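Side-chain contact in Agap007691-pb (Anopheles gambiae, PDB 5C98), which belongs to the serpin family and may therefore act as an inhibitor of serine proteases, although its own function has not been established: residues A[107-110]-A[111-115]. Sequence-based numbering, arbitrary orientation.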
# COMPACT_ATOMS: atom_id res chain seq x y z
N LEU A 107 -5.12 29.85 -7.81
CA LEU A 107 -4.73 29.65 -9.20
C LEU A 107 -5.88 29.00 -9.96
O LEU A 107 -6.29 27.88 -9.63
CB LEU A 107 -3.48 28.78 -9.28
CG LEU A 107 -2.21 29.31 -8.59
CD1 LEU A 107 -1.07 28.34 -8.77
CD2 LEU A 107 -1.84 30.67 -9.17
N ARG A 108 -6.33 29.66 -11.01
CA ARG A 108 -7.34 29.06 -11.88
C ARG A 108 -6.80 27.79 -12.52
O ARG A 108 -5.66 27.74 -12.97
CB ARG A 108 -7.74 30.07 -12.96
CG ARG A 108 -8.87 29.60 -13.84
CD ARG A 108 -9.28 30.71 -14.80
NE ARG A 108 -9.72 30.20 -16.10
CZ ARG A 108 -9.97 30.97 -17.15
NH1 ARG A 108 -9.83 32.28 -17.06
NH2 ARG A 108 -10.36 30.43 -18.30
N LEU A 109 -7.63 26.76 -12.53
CA LEU A 109 -7.28 25.47 -13.12
C LEU A 109 -7.47 25.48 -14.63
O LEU A 109 -8.35 26.14 -15.18
CB LEU A 109 -8.16 24.37 -12.53
CG LEU A 109 -7.97 24.15 -11.02
CD1 LEU A 109 -9.00 23.19 -10.49
CD2 LEU A 109 -6.56 23.63 -10.75
N ASP A 110 -6.63 24.69 -15.31
CA ASP A 110 -6.80 24.50 -16.74
C ASP A 110 -8.03 23.64 -17.01
O ASP A 110 -8.39 22.76 -16.22
CB ASP A 110 -5.57 23.81 -17.34
CG ASP A 110 -5.74 23.52 -18.82
OD1 ASP A 110 -5.79 24.50 -19.57
OD2 ASP A 110 -5.83 22.33 -19.19
N SER A 111 -8.65 23.87 -18.17
CA SER A 111 -9.90 23.20 -18.51
C SER A 111 -9.74 21.69 -18.66
O SER A 111 -10.67 20.94 -18.35
CB SER A 111 -10.50 23.82 -19.77
OG SER A 111 -9.55 23.80 -20.82
N GLU A 112 -8.59 21.22 -19.14
CA GLU A 112 -8.41 19.78 -19.28
C GLU A 112 -8.19 19.13 -17.92
O GLU A 112 -8.66 18.00 -17.68
CB GLU A 112 -7.28 19.46 -20.25
CG GLU A 112 -7.73 19.61 -21.71
CD GLU A 112 -8.64 18.47 -22.14
OE1 GLU A 112 -8.10 17.35 -22.33
OE2 GLU A 112 -9.87 18.70 -22.27
N PHE A 113 -7.47 19.80 -17.01
CA PHE A 113 -7.35 19.28 -15.66
C PHE A 113 -8.72 19.15 -15.01
O PHE A 113 -9.02 18.14 -14.37
CB PHE A 113 -6.46 20.20 -14.83
CG PHE A 113 -6.35 19.78 -13.39
CD1 PHE A 113 -5.44 18.83 -12.99
CD2 PHE A 113 -7.19 20.31 -12.44
CE1 PHE A 113 -5.36 18.41 -11.67
CE2 PHE A 113 -7.09 19.90 -11.11
CZ PHE A 113 -6.18 18.95 -10.74
N GLU A 114 -9.56 20.17 -15.16
CA GLU A 114 -10.90 20.11 -14.60
C GLU A 114 -11.69 18.95 -15.19
O GLU A 114 -12.35 18.20 -14.47
CB GLU A 114 -11.63 21.42 -14.88
CG GLU A 114 -11.12 22.61 -14.09
CD GLU A 114 -11.80 23.92 -14.50
OE1 GLU A 114 -12.26 24.02 -15.67
OE2 GLU A 114 -11.88 24.83 -13.65
N ARG A 115 -11.64 18.79 -16.51
CA ARG A 115 -12.37 17.70 -17.14
C ARG A 115 -11.92 16.36 -16.57
O ARG A 115 -12.75 15.51 -16.20
CB ARG A 115 -12.18 17.73 -18.66
CG ARG A 115 -12.95 16.61 -19.39
CD ARG A 115 -12.68 16.56 -20.90
NE ARG A 115 -11.28 16.28 -21.22
CZ ARG A 115 -10.73 15.07 -21.33
NH1 ARG A 115 -11.48 13.99 -21.15
NH2 ARG A 115 -9.45 14.93 -21.64
O HOH W 1 -10.69 27.23 -14.38
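A water molecule ties the end of the loop to the helix that follows, donating to Leu109 O at 2.7 Å and also to Glu114 OE2 at 2.8 Å. Glu114 can take part because its CG stands anti to its carbonyl carbon (chi1 -71°) and the chain runs extended beyond it, which carries the carboxylate back along the loop; on the way CG packs 3.8 Å from Leu109 CB. Asp110 is the N-cap of this helix. With CG swung away from its own backbone N (chi1 177°), it brings OD2 to Glu112 N, from which it accepts at 3.0 Å, the amide lying well above the carboxylate plane and the bond somewhat bent. The main chain of the same residue makes the first full turn, Glu114 N donating to Asp110 O at 3.0 Å in a nearly straight bond. Asp110 thus engages two amides of the first turn, one by its side chain and one by its carbonyl; its negative charge would probably also suit the helix dipole. On the apolar side, both methyls of Leu109 meet the CD2-CE2 bond of Phe113 obliquely, Leu109 CD2 3.8 Å from Phe113 CD2. Phe113 is buried, stacking on Phe117 and touching Leu56. Within the first turn, Arg115 grips Glu112 side-on in a salt bridge, NE and NH2 each taking one carboxylate oxygen, with NH2 2.9 Å from Glu112 OE1. Backbone bonds join Arg108 to His311 and Asp110 to Val309. This is a classical aspartate N-cap, here starting surface helix 111-119 in the serpin chain's connection between parallel-paired strands 95-104 and 124-128.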